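Local atomic coordinates of exopolysaccharide biosynthesis protein (Pantoea stewartii subsp. stewartii DC283, PDB entry 6TGF), a protein that modifies glycan biofilm as an enzyme with a bacteriophage tailspike-like parallel beta-helix fold, probably by hydrolysing exopolysaccharide. Residues 174-179 against 224-229; 182-187 against 207-212; 232-237 against 267-272. All coordinates share one frame; numbering follows the deposited sequence.

Contact 1 (174-179 against 224-229); sequences DDLRKT and FHWRRV. With EDO (1,2-ethanediol), chain C.
Leu176 lays its branch over one face of the Trp226 indole, while the backbone carbonyl of Thr179 meets the same ring at its edge. The geometry is that of a CH-pi contact: Leu176 CD1 stands 3.6 Å from the centroid of the Trp226 five-membered ring and 10° off its normal. Leu176 reaches that face because its CG lies anti to the backbone N, which carries the branch across to the strand although the root of the side chain does not point at it. Trp226 places CG anti to its carbonyl carbon (chi1 -61°), beside the backbone N, and turns its pyrrole N-H toward the turn of 176-179. Trp226 NE1 donates to Thr179 O at 2.9 Å, with an N-H...O angle of 149°; the oxygen lies in the indole plane and the donor approaches almost in line with the carbonyl. The Phe224 ring comes in beside this bond, with CZ 3.3 Å from Arg177 O and the carbonyl of Leu176 near the ring plane at its edge. The backbone opposite is folded by a type I turn from Leu176 to Thr179, and Asp175 O accepts both Lys178 N and Thr179 OG1 (2.7 Å to the hydroxyl), from opposite faces of its plane. Arg177 turns away and forms a salt bridge with Asp213. Asp174 OD2 takes a bond from O1 of an ethanediol, probably from the crystallisation liquor. The chemistry thus joins the turn that follows helix 173-176 to strand 224-228 through a mostly buried aromatic surface, where one indole N-H satisfies a backbone carbonyl and helps set the ring's rotation, together with Leu176 over its face.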
loop_
_atom_site.group_PDB
_atom_site.type_symbol
_atom_site.label_atom_id
_atom_site.label_comp_id
_atom_site.label_asym_id
_atom_site.label_seq_id
_atom_site.Cartn_x
_atom_site.Cartn_y
_atom_site.Cartn_z
ATOM N N ASP B 174 -37.299 -9.513 28.038
ATOM C CA ASP B 174 -37.919 -10.271 29.159
ATOM C C ASP B 174 -39.443 -10.117 29.073
ATOM O O ASP B 174 -40.147 -11.146 29.131
ATOM C CB ASP B 174 -37.394 -9.797 30.518
ATOM C CG ASP B 174 -35.982 -10.255 30.853
ATOM O OD1 ASP B 174 -35.404 -11.033 30.067
ATOM O OD2 ASP B 174 -35.465 -9.822 31.902
ATOM N N ASP B 175 -39.920 -8.877 28.917
ATOM C CA ASP B 175 -41.364 -8.533 28.812
ATOM C C ASP B 175 -41.889 -8.918 27.422
ATOM O O ASP B 175 -43.065 -9.333 27.338
ATOM C CB ASP B 175 -41.600 -7.053 29.127
ATOM C CG ASP B 175 -41.371 -6.706 30.589
ATOM O OD1 ASP B 175 -42.054 -7.300 31.446
ATOM O OD2 ASP B 175 -40.499 -5.856 30.861
ATOM N N LEU B 176 -41.058 -8.794 26.379
ATOM C CA LEU B 176 -41.417 -9.137 24.973
ATOM C C LEU B 176 -41.702 -10.641 24.857
ATOM O O LEU B 176 -42.674 -10.999 24.163
ATOM C CB LEU B 176 -40.279 -8.727 24.033
ATOM C CG LEU B 176 -40.561 -8.895 22.540
ATOM C CD1 LEU B 176 -41.667 -7.958 22.082
ATOM C CD2 LEU B 176 -39.300 -8.666 21.722
ATOM N N ARG B 177 -40.890 -11.478 25.511
ATOM C CA ARG B 177 -41.011 -12.962 25.483
ATOM C C ARG B 177 -42.264 -13.413 26.246
ATOM O O ARG B 177 -42.650 -14.586 26.085
ATOM C CB ARG B 177 -39.761 -13.616 26.079
ATOM C CG ARG B 177 -38.546 -13.587 25.164
ATOM C CD ARG B 177 -37.268 -13.853 25.930
ATOM N NE ARG B 177 -36.099 -13.937 25.065
ATOM C CZ ARG B 177 -34.838 -13.910 25.489
ATOM N NH1 ARG B 177 -34.564 -13.797 26.779
ATOM N NH2 ARG B 177 -33.848 -13.992 24.620
ATOM N N LYS B 178 -42.860 -12.526 27.051
ATOM C CA LYS B 178 -44.060 -12.809 27.886
ATOM C C LYS B 178 -45.323 -12.214 27.244
ATOM O O LYS B 178 -46.426 -12.550 27.716
ATOM C CB LYS B 178 -43.856 -12.250 29.297
ATOM C CG LYS B 178 -42.895 -13.049 30.166
ATOM C CD LYS B 178 -42.438 -12.306 31.402
ATOM C CE LYS B 178 -41.839 -13.221 32.448
ATOM N NZ LYS B 178 -41.459 -12.482 33.674
ATOM N N THR B 179 -45.174 -11.371 26.217
ATOM C CA THR B 179 -46.291 -10.670 25.530
ATOM C C THR B 179 -46.694 -11.449 24.273
ATOM O O THR B 179 -45.942 -11.388 23.287
ATOM C CB THR B 179 -45.905 -9.229 25.167
ATOM O OG1 THR B 179 -45.490 -8.561 26.359
ATOM C CG2 THR B 179 -47.037 -8.465 24.514
ATOM N N PHE B 224 -45.521 -18.526 20.394
ATOM C CA PHE B 224 -45.392 -17.270 19.610
ATOM C C PHE B 224 -43.937 -16.790 19.627
ATOM O O PHE B 224 -43.127 -17.310 20.422
ATOM C CB PHE B 224 -46.309 -16.181 20.172
ATOM C CG PHE B 224 -45.928 -15.686 21.544
ATOM C CD1 PHE B 224 -44.992 -14.675 21.703
ATOM C CD2 PHE B 224 -46.503 -16.235 22.680
ATOM C CE1 PHE B 224 -44.641 -14.224 22.966
ATOM C CE2 PHE B 224 -46.151 -15.783 23.942
ATOM C CZ PHE B 224 -45.223 -14.777 24.083
ATOM N N HIS B 225 -43.633 -15.810 18.772
ATOM C CA HIS B 225 -42.325 -15.109 18.716
ATOM C C HIS B 225 -42.508 -13.723 18.093
ATOM O O HIS B 225 -43.582 -13.465 17.511
ATOM C CB HIS B 225 -41.285 -15.954 17.966
ATOM C CG HIS B 225 -41.410 -15.909 16.479
ATOM N ND1 HIS B 225 -42.182 -16.812 15.775
ATOM C CD2 HIS B 225 -40.857 -15.088 15.561
ATOM C CE1 HIS B 225 -42.102 -16.544 14.487
ATOM N NE2 HIS B 225 -41.297 -15.489 14.329
ATOM N N TRP B 226 -41.490 -12.872 18.240
ATOM C CA TRP B 226 -41.385 -11.534 17.608
ATOM C C TRP B 226 -40.127 -11.503 16.736
ATOM O O TRP B 226 -39.052 -11.868 17.246
ATOM C CB TRP B 226 -41.356 -10.433 18.673
ATOM C CG TRP B 226 -42.579 -10.389 19.537
ATOM C CD1 TRP B 226 -42.778 -11.065 20.704
ATOM C CD2 TRP B 226 -43.774 -9.622 19.308
ATOM N NE1 TRP B 226 -44.012 -10.772 21.215
ATOM C CE2 TRP B 226 -44.647 -9.891 20.383
ATOM C CE3 TRP B 226 -44.193 -8.739 18.305
ATOM C CZ2 TRP B 226 -45.911 -9.308 20.480
ATOM C CZ3 TRP B 226 -45.441 -8.163 18.402
ATOM C CH2 TRP B 226 -46.287 -8.445 19.476
ATOM N N ARG B 227 -40.269 -11.096 15.472
ATOM C CA ARG B 227 -39.152 -10.975 14.497
ATOM C C ARG B 227 -38.798 -9.492 14.349
ATOM O O ARG B 227 -39.708 -8.694 14.052
ATOM C CB ARG B 227 -39.541 -11.624 13.164
ATOM C CG ARG B 227 -38.536 -11.421 12.036
ATOM C CD ARG B 227 -38.627 -12.472 10.937
ATOM N NE ARG B 227 -39.860 -13.257 10.999
ATOM C CZ ARG B 227 -39.940 -14.579 11.188
ATOM N NH1 ARG B 227 -38.851 -15.322 11.314
ATOM N NH2 ARG B 227 -41.128 -15.161 11.236
ATOM N N ARG B 228 -37.528 -9.147 14.577
ATOM C CA ARG B 228 -36.990 -7.769 14.432
ATOM C C ARG B 228 -37.142 -7.331 12.971
ATOM O O ARG B 228 -36.826 -8.143 12.077
ATOM C CB ARG B 228 -35.521 -7.718 14.862
ATOM C CG ARG B 228 -34.936 -6.313 14.900
ATOM C CD ARG B 228 -33.484 -6.294 15.333
ATOM N NE ARG B 228 -33.288 -5.322 16.400
ATOM C CZ ARG B 228 -33.169 -5.611 17.694
ATOM N NH1 ARG B 228 -33.195 -6.863 18.121
ATOM N NH2 ARG B 228 -33.008 -4.634 18.567
ATOM N N VAL B 229 -37.621 -6.104 12.746
ATOM C CA VAL B 229 -37.672 -5.461 11.399
ATOM C C VAL B 229 -36.275 -4.903 11.108
ATOM O O VAL B 229 -35.899 -3.891 11.735
ATOM C CB VAL B 229 -38.757 -4.371 11.314
ATOM C CG1 VAL B 229 -38.796 -3.722 9.937
ATOM C CG2 VAL B 229 -40.131 -4.909 11.682
HETATM C C1 EDO C . -32.194 -7.482 32.336
HETATM O O1 EDO C . -32.674 -8.592 31.601
HETATM C C2 EDO C . -31.081 -7.819 33.257
HETATM O O2 EDO C . -30.300 -8.922 32.833
#

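Contact 2 (182-187 against 207-212)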
loop_
_atom_site.group_PDB
_atom_site.type_symbol
_atom_site.label_atom_id
_atom_site.label_comp_id
_atom_site.label_asym_id
_atom_site.label_seq_id
_atom_site.Cartn_x
_atom_site.Cartn_y
_atom_site.Cartn_z
ATOM N N LEU B 182 -51.321 -9.882 19.493
ATOM C CA LEU B 182 -52.798 -9.812 19.318
ATOM C C LEU B 182 -53.203 -10.664 18.110
ATOM O O LEU B 182 -54.222 -11.378 18.207
ATOM C CB LEU B 182 -53.233 -8.355 19.126
ATOM C CG LEU B 182 -53.266 -7.497 20.390
ATOM C CD1 LEU B 182 -53.629 -6.060 20.052
ATOM C CD2 LEU B 182 -54.239 -8.061 21.415
ATOM N N PHE B 183 -52.426 -10.582 17.026
ATOM C CA PHE B 183 -52.670 -11.291 15.742
ATOM C C PHE B 183 -51.352 -11.457 14.975
ATOM O O PHE B 183 -50.346 -10.818 15.347
ATOM C CB PHE B 183 -53.702 -10.525 14.910
ATOM C CG PHE B 183 -53.421 -9.050 14.768
ATOM C CD1 PHE B 183 -52.549 -8.583 13.796
ATOM C CD2 PHE B 183 -54.026 -8.127 15.606
ATOM C CE1 PHE B 183 -52.289 -7.228 13.668
ATOM C CE2 PHE B 183 -53.766 -6.771 15.475
ATOM C CZ PHE B 183 -52.897 -6.324 14.508
ATOM N N GLU B 184 -51.370 -12.297 13.936
ATOM C CA GLU B 184 -50.225 -12.544 13.019
ATOM C C GLU B 184 -49.901 -11.244 12.271
ATOM O O GLU B 184 -50.777 -10.755 11.524
ATOM C CB GLU B 184 -50.561 -13.677 12.044
ATOM C CG GLU B 184 -49.415 -14.063 11.122
ATOM C CD GLU B 184 -48.252 -14.767 11.798
ATOM O OE1 GLU B 184 -48.499 -15.569 12.721
ATOM O OE2 GLU B 184 -47.100 -14.513 11.398
ATOM N N GLY B 185 -48.695 -10.706 12.479
ATOM C CA GLY B 185 -48.201 -9.482 11.819
ATOM C C GLY B 185 -48.394 -8.241 12.673
ATOM O O GLY B 185 -48.094 -7.139 12.173
ATOM N N ALA B 186 -48.882 -8.402 13.909
ATOM C CA ALA B 186 -49.063 -7.313 14.900
ATOM C C ALA B 186 -47.706 -6.655 15.176
ATOM O O ALA B 186 -46.745 -7.392 15.469
ATOM C CB ALA B 186 -49.679 -7.856 16.166
ATOM N N LYS B 187 -47.636 -5.324 15.072
ATOM C CA LYS B 187 -46.381 -4.542 15.235
ATOM C C LYS B 187 -46.271 -4.052 16.681
ATOM O O LYS B 187 -47.303 -3.639 17.255
ATOM C CB LYS B 187 -46.335 -3.372 14.248
ATOM C CG LYS B 187 -46.202 -3.784 12.788
ATOM C CD LYS B 187 -45.981 -2.630 11.837
ATOM C CE LYS B 187 -46.592 -2.875 10.474
ATOM N NZ LYS B 187 -45.911 -2.097 9.414
ATOM N N SER B 207 -45.778 -13.209 15.439
ATOM C CA SER B 207 -46.182 -14.444 14.720
ATOM C C SER B 207 -46.469 -15.571 15.718
ATOM O O SER B 207 -45.845 -15.580 16.799
ATOM C CB SER B 207 -45.128 -14.857 13.725
ATOM O OG SER B 207 -45.560 -15.975 12.963
ATOM N N PHE B 208 -47.387 -16.474 15.358
ATOM C CA PHE B 208 -47.699 -17.728 16.094
ATOM C C PHE B 208 -47.010 -18.914 15.407
ATOM O O PHE B 208 -47.068 -20.030 15.952
ATOM C CB PHE B 208 -49.214 -17.931 16.184
ATOM C CG PHE B 208 -49.956 -16.761 16.777
ATOM C CD1 PHE B 208 -49.854 -16.467 18.128
ATOM C CD2 PHE B 208 -50.746 -15.944 15.982
ATOM C CE1 PHE B 208 -50.530 -15.386 18.672
ATOM C CE2 PHE B 208 -51.425 -14.865 16.529
ATOM C CZ PHE B 208 -51.316 -14.587 17.872
ATOM N N GLN B 209 -46.381 -18.673 14.249
ATOM C CA GLN B 209 -45.539 -19.665 13.526
ATOM C C GLN B 209 -44.328 -19.994 14.394
ATOM O O GLN B 209 -43.770 -19.103 15.033
ATOM C CB GLN B 209 -45.098 -19.122 12.165
ATOM C CG GLN B 209 -46.245 -18.904 11.185
ATOM C CD GLN B 209 -46.948 -20.192 10.828
ATOM O OE1 GLN B 209 -48.160 -20.322 10.983
ATOM N NE2 GLN B 209 -46.182 -21.163 10.356
ATOM N N PRO B 210 -43.872 -21.267 14.448
ATOM C CA PRO B 210 -42.777 -21.650 15.338
ATOM C C PRO B 210 -41.422 -21.136 14.827
ATOM O O PRO B 210 -41.147 -21.291 13.650
ATOM C CB PRO B 210 -42.798 -23.188 15.353
ATOM C CG PRO B 210 -44.005 -23.594 14.515
ATOM C CD PRO B 210 -44.352 -22.401 13.649
ATOM N N ALA B 211 -40.629 -20.532 15.717
ATOM C CA ALA B 211 -39.261 -20.029 15.450
ATOM C C ALA B 211 -38.451 -20.039 16.751
ATOM O O ALA B 211 -38.982 -19.579 17.782
ATOM C CB ALA B 211 -39.325 -18.645 14.851
ATOM N N GLN B 212 -37.217 -20.551 16.695
ATOM C CA GLN B 212 -36.289 -20.644 17.856
ATOM C C GLN B 212 -35.749 -19.250 18.190
ATOM O O GLN B 212 -35.380 -18.514 17.251
ATOM C CB GLN B 212 -35.148 -21.625 17.563
ATOM C CG GLN B 212 -35.373 -23.005 18.166
ATOM C CD GLN B 212 -34.597 -24.101 17.475
ATOM O OE1 GLN B 212 -34.361 -24.067 16.268
ATOM N NE2 GLN B 212 -34.206 -25.105 18.244
#
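Phe208 meets Leu182 O at the edge of its ring, near the plane and 4.3 Å from Phe208 CZ, whereas the Phe183-Glu184 peptide comes in obliquely, with Glu184 N 3.6 Å from Phe208 CE2. Val146 and Phe224 also touch this side chain. The Phe183 ring is covered on one face within its own segment, where Ala186 CB sits 3.6 Å above the plane near the rim, brought there by the type II turn from Phe183 to Ala186. The third flat group is the Glu184 carboxylate. Its CG lies anti to the backbone N (chi1 -176°) and the chain then bends, bringing both oxygens onto the start of 207-212. Glu184 OE2 accepts from Ser207 OG at 2.6 Å through its syn lone pair; Glu184 OE1 accepts the Phe208 N-H at 3.0 Å with a fairly straight 163° angle, also on the syn side but 23° out of plane. Ser207 OG in turn receives Gln209 N at 3.1 Å, closing an ST turn. With a hydroxyl and a peptide N-H shared between its two oxygens, the carboxylate is held at two points, which would probably stabilise its charged form while tying the 182-187 loop to the end of strand 202-207 and the residues after it.

Contact 3 (232-237 against 267-272); sequences DYNRLS and QPICVQ. With EDO (1,2-ethanediol), chain D.
Ile269 packs against the backbone carbonyls of Asn234 and Leu236 in the buried part of the contact, which also takes in Gln272. Its CG1 lies anti to the backbone N (chi1 -166°), which carries Ile269 CD1 to 3.3 Å from Asn234 O and 3.6 Å from Leu236 O. Asn234 slides past in the opposite direction, its OD1 3.6 Å from Ile269 CB. Further along, Ser237 CA makes a C-H...O contact of 3.3 Å with Gln272 O. Tyr233 and Gln267 form the partly exposed side, where the amide only crosses the ring obliquely, the two planes 42° apart. No hydrogen bond joins the segments; the polar bonds are local. Asp232 OD1 accepts Asn234 N at 3.1 Å in an Asx turn, and an ethanediol, probably from the crystallisation liquor, bonds both N and O of Asp232 through O1, beside Arg235. In the chain, 232-237 and 267-272 precede and follow helix 252-265, whose Trp261 touches Leu236 and Gln267. Val300 of the second subunit packs on Asn234, and Arg235 of the third subunit on Arg235. Strand 271-272 pairs in parallel with 290-296, where Arg294 binds Gln272 OE1, placing the contact at the start of the beta-helix.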
loop_
_atom_site.group_PDB
_atom_site.type_symbol
_atom_site.label_atom_id
_atom_site.label_comp_id
_atom_site.label_asym_id
_atom_site.label_seq_id
_atom_site.Cartn_x
_atom_site.Cartn_y
_atom_site.Cartn_z
ATOM N N ASP B 232 -31.396 -3.297 6.901
ATOM C CA ASP B 232 -29.992 -3.616 6.526
ATOM C C ASP B 232 -29.361 -4.449 7.648
ATOM O O ASP B 232 -29.087 -3.879 8.724
ATOM C CB ASP B 232 -29.209 -2.330 6.250
ATOM C CG ASP B 232 -27.789 -2.548 5.751
ATOM O OD1 ASP B 232 -27.434 -3.710 5.470
ATOM O OD2 ASP B 232 -27.050 -1.550 5.642
ATOM N N TYR B 233 -29.131 -5.744 7.395
ATOM C CA TYR B 233 -28.544 -6.716 8.358
ATOM C C TYR B 233 -27.113 -6.305 8.729
ATOM O O TYR B 233 -26.595 -6.827 9.738
ATOM C CB TYR B 233 -28.572 -8.140 7.790
ATOM C CG TYR B 233 -29.922 -8.813 7.835
ATOM C CD1 TYR B 233 -30.540 -9.097 9.042
ATOM C CD2 TYR B 233 -30.581 -9.178 6.673
ATOM C CE1 TYR B 233 -31.781 -9.714 9.095
ATOM C CE2 TYR B 233 -31.820 -9.799 6.707
ATOM C CZ TYR B 233 -32.423 -10.068 7.923
ATOM O OH TYR B 233 -33.644 -10.680 7.966
ATOM N N ASN B 234 -26.499 -5.406 7.951
ATOM C CA ASN B 234 -25.108 -4.921 8.169
ATOM C C ASN B 234 -25.079 -3.802 9.220
ATOM O O ASN B 234 -23.959 -3.405 9.605
ATOM C CB ASN B 234 -24.454 -4.474 6.859
ATOM C CG ASN B 234 -24.092 -5.638 5.961
ATOM O OD1 ASN B 234 -23.577 -6.652 6.430
ATOM N ND2 ASN B 234 -24.348 -5.500 4.670
ATOM N N ARG B 235 -26.242 -3.317 9.676
ATOM C CA ARG B 235 -26.361 -2.235 10.696
ATOM C C ARG B 235 -26.678 -2.827 12.077
ATOM O O ARG B 235 -26.727 -2.043 13.045
ATOM C CB ARG B 235 -27.426 -1.217 10.276
ATOM C CG ARG B 235 -27.120 -0.522 8.958
ATOM C CD ARG B 235 -27.966 0.711 8.700
ATOM N NE ARG B 235 -27.547 1.848 9.514
ATOM C CZ ARG B 235 -28.225 2.367 10.540
ATOM N NH1 ARG B 235 -29.395 1.869 10.909
ATOM N NH2 ARG B 235 -27.723 3.401 11.194
ATOM N N LEU B 236 -26.880 -4.147 12.175
ATOM C CA LEU B 236 -27.040 -4.863 13.471
ATOM C C LEU B 236 -25.724 -4.775 14.256
ATOM O O LEU B 236 -24.652 -4.736 13.615
ATOM C CB LEU B 236 -27.426 -6.326 13.221
ATOM C CG LEU B 236 -28.875 -6.582 12.808
ATOM C CD1 LEU B 236 -29.061 -8.030 12.378
ATOM C CD2 LEU B 236 -29.842 -6.245 13.933
ATOM N N SER B 237 -25.813 -4.732 15.587
ATOM C CA SER B 237 -24.661 -4.742 16.528
ATOM C C SER B 237 -24.967 -5.683 17.697
ATOM O O SER B 237 -26.104 -6.181 17.770
ATOM C CB SER B 237 -24.332 -3.350 17.010
ATOM O OG SER B 237 -25.337 -2.863 17.890
ATOM N N GLN B 267 -25.047 -14.750 7.117
ATOM C CA GLN B 267 -24.847 -13.279 7.019
ATOM C C GLN B 267 -23.382 -12.967 7.318
ATOM O O GLN B 267 -22.912 -13.211 8.425
ATOM C CB GLN B 267 -25.792 -12.542 7.972
ATOM C CG GLN B 267 -27.135 -12.190 7.346
ATOM C CD GLN B 267 -27.026 -11.120 6.286
ATOM O OE1 GLN B 267 -25.994 -10.472 6.125
ATOM N NE2 GLN B 267 -28.106 -10.924 5.547
ATOM N N PRO B 268 -22.616 -12.428 6.340
ATOM C CA PRO B 268 -21.172 -12.240 6.506
ATOM C C PRO B 268 -20.732 -11.251 7.603
ATOM O O PRO B 268 -19.581 -11.345 8.003
ATOM C CB PRO B 268 -20.701 -11.724 5.135
ATOM C CG PRO B 268 -21.946 -11.162 4.481
ATOM C CD PRO B 268 -23.088 -12.001 5.015
ATOM N N ILE B 269 -21.612 -10.347 8.059
ATOM C CA ILE B 269 -21.273 -9.321 9.096
ATOM C C ILE B 269 -20.759 -10.035 10.352
ATOM O O ILE B 269 -19.882 -9.471 11.036
ATOM C CB ILE B 269 -22.454 -8.381 9.428
ATOM C CG1 ILE B 269 -21.957 -7.159 10.211
ATOM C CG2 ILE B 269 -23.572 -9.127 10.147
ATOM C CD1 ILE B 269 -23.037 -6.294 10.818
ATOM N N CYS B 270 -21.300 -11.219 10.651
ATOM C CA CYS B 270 -20.822 -12.105 11.743
ATOM C C CYS B 270 -20.969 -11.360 13.081
ATOM O O CYS B 270 -22.128 -11.132 13.479
ATOM C CB CYS B 270 -19.404 -12.574 11.433
ATOM S SG CYS B 270 -18.868 -14.001 12.411
ATOM N N VAL B 271 -19.867 -10.960 13.730
ATOM C CA VAL B 271 -19.871 -10.299 15.072
ATOM C C VAL B 271 -19.464 -8.829 14.906
ATOM O O VAL B 271 -18.296 -8.573 14.559
ATOM C CB VAL B 271 -18.947 -11.029 16.066
ATOM C CG1 VAL B 271 -19.064 -10.455 17.470
ATOM C CG2 VAL B 271 -19.208 -12.529 16.085
ATOM N N GLN B 272 -20.398 -7.907 15.164
ATOM C CA GLN B 272 -20.190 -6.438 15.065
ATOM C C GLN B 272 -20.399 -5.807 16.446
ATOM O O GLN B 272 -21.548 -5.813 16.929
ATOM C CB GLN B 272 -21.149 -5.833 14.037
ATOM C CG GLN B 272 -20.964 -4.334 13.830
ATOM C CD GLN B 272 -19.615 -4.004 13.240
ATOM O OE1 GLN B 272 -19.192 -4.593 12.248
ATOM N NE2 GLN B 272 -18.929 -3.049 13.846
HETATM C C1 EDO D . -30.972 -1.686 11.153
HETATM O O1 EDO D . -31.187 -1.777 9.759
HETATM C C2 EDO D . -32.211 -1.376 11.910
HETATM O O2 EDO D . -32.105 -1.595 13.305
#

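In the fold
Contacts 1 and 2 hold the same small mixed sheet: contact 2 is nested within the loop closed by contact 1, their centres are 9 Å apart, and Ser207 O probably accepts His225 N at 3.0 Å between adjacent strands. Contact 1 is buried and largely aromatic, whereas contact 2 lies at the surface and relies on a carboxylate. Contact 3 follows in series, about 21 Å from contact 1 centre to centre, and is partly buried, of mixed polar and apolar character, without hydrogen bonds across it. Arg228 CD touches Leu236 CD2 at 3.9 Å, and Asp240 accepts from both Arg228 and Ser237, linking the sheet to the beginning of the beta-helix. Only contact 3 meets other subunits.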